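PDB 5CS2: histidine triad protein from Plasmodium falciparum 3D7, which probably hydrolyses diadenosine triphosphate to AMP and ADP, as a FHIT-like member of the histidine triad family. Local coordinates for residues K11-K16 with T38-Y43; K49-G54 with H118-K123. One frame throughout, in Å; residues are numbered along the deposited sequence.

Overall arrangement
From the N terminus, helix 4-11 runs into the loop that holds residues 11-16. Interaction 1 brings this loop back against the turn between strands 35-38 and 42-46, and so closes a loop that contains the small hairpin of strands 24-25 and 28-29 and most of strand 35-38. Interaction 2 opens only after interaction 1 has closed, so the two neither nest nor cross. It joins the loop 49-54, before strand 56-60, to strand 116-122, closing a longer loop that includes helix 72-93 and strand 97-104. Both reach the same five-stranded antiparallel sheet. The centres of interaction 1 and interaction 2 lie about 23 Å apart, on opposite sides of the chain's centre.

Interaction 1 of 2, residues K11-K16 with T38-Y43; sequences KLEWYK and TTKYSY
Leu-12 and Lys-40 join the end of helix 4-11 to the turn between strands 35-38 and 42-46 of the HIT domain. The helix ends in a Schellman motif, with Glu-13 at positive phi (61°). The facing turn holds an ST motif.

One backbone hydrogen bond links the segments. Lys-40 N donates to Leu-12 O over 3.0 Å, with an N-H...O angle of 145°. The donor is tilted from the carbonyl plane.

The charged pair lies farther out. Lys-40 NZ forms a salt bridge with Glu-13 OE2 at 3.2 Å and comes from above the carboxylate plane. The lysine chain is extended, with CG anti to the backbone N (chi1 -173°). This lays its CD over the same face of the carboxylate, 3.6 Å from Glu-13 CD. Both residues are exposed, so solvent probably weakens the attraction.

The apolar contact is buried. Thr-39 CG2 sits among Leu-12 CB and both leucine methyls, with CB and CD1 each at 3.9 Å. Thr-39 OG1 points elsewhere: it accepts from Ser-42 N and is hydrogen-bonded to Asp-77 of helix 72-93. That helix also touches Leu-12.

Trp-14 meets strand 35-38 with an edge of its ring. Its CD1 lies 3.5 Å from Thr-38 O, near the ring plane. Helix 181-199 packs on the indole through Ile-195, Asn-196 and Phe-199. A water accepts from Thr-38 N at 3.0 Å and, more weakly, from Trp-14 NE1 at 3.2 Å.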
loop_
_atom_site.group_PDB
_atom_site.type_symbol
_atom_site.label_atom_id
_atom_site.label_comp_id
_atom_site.label_asym_id
_atom_site.label_seq_id
_atom_site.Cartn_x
_atom_site.Cartn_y
_atom_site.Cartn_z
ATOM N N LYS A 11 -16.656 5.092 6.163
ATOM C CA LYS A 11 -16.007 5.763 5.032
ATOM C C LYS A 11 -16.047 4.906 3.770
ATOM O O LYS A 11 -16.110 5.453 2.661
ATOM C CB LYS A 11 -14.564 6.163 5.379
ATOM C CG LYS A 11 -14.511 7.245 6.451
ATOM C CD LYS A 11 -13.100 7.649 6.833
ATOM C CE LYS A 11 -13.101 8.703 7.924
ATOM N NZ LYS A 11 -13.674 10.002 7.465
ATOM N N LEU A 12 -16.000 3.562 3.940
ATOM C CA LEU A 12 -16.049 2.610 2.826
ATOM C C LEU A 12 -17.493 2.375 2.374
ATOM O O LEU A 12 -17.724 1.625 1.411
ATOM C CB LEU A 12 -15.395 1.256 3.223
ATOM C CG LEU A 12 -13.885 1.227 3.519
ATOM C CD1 LEU A 12 -13.483 -0.067 4.134
ATOM C CD2 LEU A 12 -13.083 1.445 2.263
ATOM N N GLU A 13 -18.476 2.957 3.099
ATOM C CA GLU A 13 -19.912 2.817 2.832
ATOM C C GLU A 13 -20.348 1.349 2.929
ATOM O O GLU A 13 -21.255 0.904 2.224
ATOM C CB GLU A 13 -20.317 3.502 1.505
ATOM C CG GLU A 13 -20.039 4.997 1.496
ATOM C CD GLU A 13 -20.817 5.862 0.519
ATOM O OE1 GLU A 13 -21.723 5.341 -0.171
ATOM O OE2 GLU A 13 -20.506 7.073 0.443
ATOM N N TRP A 14 -19.704 0.598 3.830
ATOM C CA TRP A 14 -20.026 -0.806 4.022
ATOM C C TRP A 14 -21.270 -1.012 4.894
ATOM O O TRP A 14 -21.557 -0.232 5.807
ATOM C CB TRP A 14 -18.835 -1.550 4.638
ATOM C CG TRP A 14 -19.070 -3.008 4.911
ATOM C CD1 TRP A 14 -18.867 -4.049 4.052
ATOM C CD2 TRP A 14 -19.555 -3.583 6.135
ATOM N NE1 TRP A 14 -19.221 -5.232 4.650
ATOM C CE2 TRP A 14 -19.643 -4.978 5.934
ATOM C CE3 TRP A 14 -19.983 -3.045 7.366
ATOM C CZ2 TRP A 14 -20.069 -5.858 6.942
ATOM C CZ3 TRP A 14 -20.418 -3.917 8.358
ATOM C CH2 TRP A 14 -20.429 -5.306 8.152
ATOM N N TYR A 15 -21.967 -2.115 4.628
ATOM C CA TYR A 15 -23.078 -2.620 5.433
ATOM C C TYR A 15 -23.096 -4.123 5.269
ATOM O O TYR A 15 -22.588 -4.644 4.258
ATOM C CB TYR A 15 -24.423 -1.960 5.090
ATOM C CG TYR A 15 -24.824 -2.061 3.634
ATOM C CD1 TYR A 15 -25.536 -3.161 3.160
ATOM C CD2 TYR A 15 -24.546 -1.030 2.742
ATOM C CE1 TYR A 15 -25.932 -3.246 1.826
ATOM C CE2 TYR A 15 -24.933 -1.107 1.406
ATOM C CZ TYR A 15 -25.637 -2.212 0.955
ATOM O OH TYR A 15 -26.011 -2.289 -0.363
ATOM N N LYS A 16 -23.603 -4.849 6.289
ATOM C CA LYS A 16 -23.658 -6.311 6.228
ATOM C C LYS A 16 -24.400 -6.689 4.941
ATOM O O LYS A 16 -25.416 -6.043 4.617
ATOM C CB LYS A 16 -24.447 -6.848 7.432
ATOM C CG LYS A 16 -24.518 -8.349 7.503
ATOM C CD LYS A 16 -25.209 -8.798 8.777
ATOM C CE LYS A 16 -26.643 -9.238 8.560
ATOM N NZ LYS A 16 -27.568 -8.099 8.298
ATOM N N THR A 38 -17.284 -6.073 0.061
ATOM C CA THR A 38 -17.498 -5.129 -1.019
ATOM C C THR A 38 -17.668 -3.762 -0.386
ATOM O O THR A 38 -18.382 -3.625 0.612
ATOM C CB THR A 38 -18.726 -5.536 -1.883
ATOM O OG1 THR A 38 -18.553 -6.895 -2.281
ATOM C CG2 THR A 38 -18.886 -4.663 -3.121
ATOM N N THR A 39 -16.988 -2.744 -0.963
ATOM C CA THR A 39 -17.012 -1.356 -0.498
ATOM C C THR A 39 -17.517 -0.483 -1.643
ATOM O O THR A 39 -17.887 -1.011 -2.698
ATOM C CB THR A 39 -15.617 -0.929 0.043
ATOM O OG1 THR A 39 -14.750 -0.789 -1.085
ATOM C CG2 THR A 39 -15.029 -1.938 1.033
ATOM N N LYS A 40 -17.518 0.837 -1.449
ATOM C CA LYS A 40 -17.972 1.786 -2.457
ATOM C C LYS A 40 -17.180 1.638 -3.766
ATOM O O LYS A 40 -17.774 1.735 -4.834
ATOM C CB LYS A 40 -17.866 3.224 -1.918
ATOM C CG LYS A 40 -18.469 4.282 -2.843
ATOM C CD LYS A 40 -18.501 5.657 -2.190
ATOM C CE LYS A 40 -19.138 6.691 -3.087
ATOM N NZ LYS A 40 -19.322 7.991 -2.386
ATOM N N TYR A 41 -15.854 1.381 -3.679
ATOM C CA TYR A 41 -14.972 1.279 -4.857
ATOM C C TYR A 41 -14.151 0.004 -4.966
ATOM O O TYR A 41 -13.484 -0.193 -5.983
ATOM C CB TYR A 41 -14.015 2.480 -4.879
ATOM C CG TYR A 41 -14.690 3.827 -4.942
ATOM C CD1 TYR A 41 -15.188 4.327 -6.142
ATOM C CD2 TYR A 41 -14.808 4.621 -3.807
ATOM C CE1 TYR A 41 -15.811 5.574 -6.203
ATOM C CE2 TYR A 41 -15.387 5.887 -3.867
ATOM C CZ TYR A 41 -15.927 6.341 -5.057
ATOM O OH TYR A 41 -16.525 7.578 -5.094
ATOM N N SER A 42 -14.158 -0.864 -3.959
ATOM C CA SER A 42 -13.259 -2.024 -3.979
ATOM C C SER A 42 -13.947 -3.287 -3.505
ATOM O O SER A 42 -15.098 -3.238 -3.071
ATOM C CB SER A 42 -12.098 -1.761 -3.013
ATOM O OG SER A 42 -11.503 -0.498 -3.207
ATOM N N TYR A 43 -13.236 -4.394 -3.562
ATOM C CA TYR A 43 -13.679 -5.654 -3.003
ATOM C C TYR A 43 -12.496 -6.514 -2.612
ATOM O O TYR A 43 -11.387 -6.305 -3.085
ATOM C CB TYR A 43 -14.709 -6.380 -3.878
ATOM C CG TYR A 43 -14.178 -6.988 -5.149
ATOM C CD1 TYR A 43 -14.076 -6.233 -6.312
ATOM C CD2 TYR A 43 -13.827 -8.331 -5.207
ATOM C CE1 TYR A 43 -13.646 -6.813 -7.510
ATOM C CE2 TYR A 43 -13.379 -8.915 -6.392
ATOM C CZ TYR A 43 -13.320 -8.157 -7.545
ATOM O OH TYR A 43 -12.867 -8.740 -8.717
HETATM O O HOH W 1 -19.583 -6.773 1.848
#

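Interaction 2 of 2, residues K49-G54 with H118-K123; sequences KPLLPG and HIIPRK
The backbone at Leu-51 to Gly-54 runs nearly at right angles (94°) to Ile-119 to Arg-122 of strand 116-122, and their CA atoms come nearest at Gly-54 and Pro-121.

Pro-121 puts its ring against the backbone of the loop 49-54. Its CD lies 3.4 Å from Gly-54 O, and its CG touches Pro-53 O. Gly-54, which has positive phi (84°), brings its backbone against the Pro-121 ring. A water donates to both Pro-53 O and Pro-121 O, at 2.6 and 3.0 Å, and so bridges the two backbones.

Ile-120 meets both leucines, each with a different branch. CG2 is anti to the backbone N and packs against Leu-52 CB at 3.8 Å, the two side chains crossing at about a right angle. The longer branch reaches the other leucine, where Ile-120 CD1 meets Leu-51 CD1 at 4.0 Å.

Leu-52 CD1 also lies 3.5 Å from Arg-122 NE, oblique to the guanidinium. The arginine chain is bent at chi2 and chi3, which brings it back beside the leucine. Its polar end is held by Ser-99 and by a salt bridge to Asp-126.

His-118 belongs to the predicted histidine triad motif and substrate site. Its ND1 hydrogen-bonds to His-55 NE2, just beyond the loop 49-54.

Strand 116-122 pairs on one side with strand 56-60 and on the other with strand 97-104. Ile-119 packs on helix 72-93, while Arg-122 touches Ala-108 of the second subunit.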
loop_
_atom_site.group_PDB
_atom_site.type_symbol
_atom_site.label_atom_id
_atom_site.label_comp_id
_atom_site.label_asym_id
_atom_site.label_seq_id
_atom_site.Cartn_x
_atom_site.Cartn_y
_atom_site.Cartn_z
ATOM N N LYS A 49 -4.592 -19.254 -5.594
ATOM C CA LYS A 49 -3.208 -19.757 -5.570
ATOM C C LYS A 49 -2.463 -19.015 -4.433
ATOM O O LYS A 49 -1.649 -18.127 -4.705
ATOM C CB LYS A 49 -2.530 -19.575 -6.943
ATOM C CG LYS A 49 -2.965 -20.607 -7.986
ATOM C CD LYS A 49 -2.799 -20.065 -9.408
ATOM C CE LYS A 49 -3.476 -20.932 -10.452
ATOM N NZ LYS A 49 -2.627 -22.089 -10.859
ATOM N N PRO A 50 -2.806 -19.296 -3.151
ATOM C CA PRO A 50 -2.160 -18.562 -2.048
ATOM C C PRO A 50 -0.683 -18.899 -1.906
ATOM O O PRO A 50 -0.290 -20.058 -2.095
ATOM C CB PRO A 50 -2.950 -19.011 -0.810
ATOM C CG PRO A 50 -3.470 -20.376 -1.163
ATOM C CD PRO A 50 -3.754 -20.311 -2.638
ATOM N N LEU A 51 0.143 -17.886 -1.591
ATOM C CA LEU A 51 1.567 -18.124 -1.359
ATOM C C LEU A 51 1.714 -18.781 -0.003
ATOM O O LEU A 51 2.588 -19.622 0.181
ATOM C CB LEU A 51 2.375 -16.826 -1.391
ATOM C CG LEU A 51 2.753 -16.287 -2.760
ATOM C CD1 LEU A 51 3.469 -14.981 -2.617
ATOM C CD2 LEU A 51 3.655 -17.257 -3.522
ATOM N N LEU A 52 0.864 -18.366 0.952
ATOM C CA LEU A 52 0.818 -18.850 2.327
ATOM C C LEU A 52 -0.639 -18.806 2.782
ATOM O O LEU A 52 -1.420 -18.075 2.161
ATOM C CB LEU A 52 1.640 -17.912 3.243
ATOM C CG LEU A 52 3.162 -17.890 3.078
ATOM C CD1 LEU A 52 3.763 -16.779 3.941
ATOM C CD2 LEU A 52 3.795 -19.222 3.473
ATOM N N PRO A 53 -1.025 -19.475 3.906
ATOM C CA PRO A 53 -2.439 -19.397 4.357
ATOM C C PRO A 53 -2.930 -17.988 4.679
ATOM O O PRO A 53 -2.215 -17.190 5.268
ATOM C CB PRO A 53 -2.466 -20.266 5.624
ATOM C CG PRO A 53 -1.271 -21.128 5.539
ATOM C CD PRO A 53 -0.234 -20.378 4.770
ATOM N N GLY A 54 -4.160 -17.696 4.292
ATOM C CA GLY A 54 -4.747 -16.384 4.547
ATOM C C GLY A 54 -4.396 -15.318 3.528
ATOM O O GLY A 54 -4.845 -14.183 3.660
ATOM N N HIS A 118 -1.980 -7.373 -2.422
ATOM C CA HIS A 118 -1.772 -8.671 -1.792
ATOM C C HIS A 118 -1.623 -8.423 -0.304
ATOM O O HIS A 118 -0.853 -7.533 0.104
ATOM C CB HIS A 118 -0.469 -9.321 -2.250
ATOM C CG HIS A 118 -0.476 -9.703 -3.680
ATOM N ND1 HIS A 118 -0.869 -10.957 -4.084
ATOM C CD2 HIS A 118 -0.146 -8.965 -4.764
ATOM C CE1 HIS A 118 -0.747 -10.954 -5.403
ATOM N NE2 HIS A 118 -0.314 -9.773 -5.850
ATOM N N ILE A 119 -2.321 -9.217 0.518
ATOM C CA ILE A 119 -2.152 -9.148 1.977
ATOM C C ILE A 119 -1.851 -10.574 2.357
ATOM O O ILE A 119 -2.691 -11.454 2.127
ATOM C CB ILE A 119 -3.371 -8.620 2.732
ATOM C CG1 ILE A 119 -3.656 -7.153 2.402
ATOM C CG2 ILE A 119 -3.194 -8.830 4.272
ATOM C CD1 ILE A 119 -4.997 -6.662 2.965
ATOM N N ILE A 120 -0.669 -10.805 2.916
ATOM C CA ILE A 120 -0.240 -12.166 3.279
ATOM C C ILE A 120 0.123 -12.203 4.750
ATOM O O ILE A 120 1.159 -11.654 5.159
ATOM C CB ILE A 120 0.911 -12.729 2.396
ATOM C CG1 ILE A 120 0.643 -12.555 0.881
ATOM C CG2 ILE A 120 1.194 -14.212 2.752
ATOM C CD1 ILE A 120 1.869 -12.438 0.009
ATOM N N PRO A 121 -0.656 -12.927 5.564
ATOM C CA PRO A 121 -0.307 -13.050 6.993
ATOM C C PRO A 121 1.029 -13.763 7.107
ATOM O O PRO A 121 1.325 -14.638 6.292
ATOM C CB PRO A 121 -1.443 -13.918 7.556
ATOM C CG PRO A 121 -2.580 -13.729 6.585
ATOM C CD PRO A 121 -1.889 -13.676 5.251
ATOM N N ARG A 122 1.871 -13.345 8.063
ATOM C CA ARG A 122 3.210 -13.930 8.219
ATOM C C ARG A 122 3.460 -14.497 9.628
ATOM O O ARG A 122 3.031 -13.904 10.613
ATOM C CB ARG A 122 4.285 -12.876 7.906
ATOM C CG ARG A 122 4.252 -12.293 6.483
ATOM C CD ARG A 122 4.297 -13.342 5.399
ATOM N NE ARG A 122 5.502 -14.170 5.470
ATOM C CZ ARG A 122 6.661 -13.846 4.907
ATOM N NH1 ARG A 122 6.779 -12.719 4.212
ATOM N NH2 ARG A 122 7.711 -14.649 5.028
ATOM N N LYS A 123 4.170 -15.644 9.699
ATOM C CA LYS A 123 4.552 -16.351 10.938
ATOM C C LYS A 123 6.012 -16.828 10.872
ATOM O O LYS A 123 6.579 -16.908 9.781
ATOM C CB LYS A 123 3.594 -17.529 11.192
ATOM C CG LYS A 123 2.214 -17.081 11.653
ATOM C CD LYS A 123 1.130 -18.100 11.320
ATOM C CE LYS A 123 -0.057 -17.908 12.236
ATOM N NZ LYS A 123 -1.266 -18.641 11.771
HETATM O O HOH W 2 0.108 -17.366 6.516
#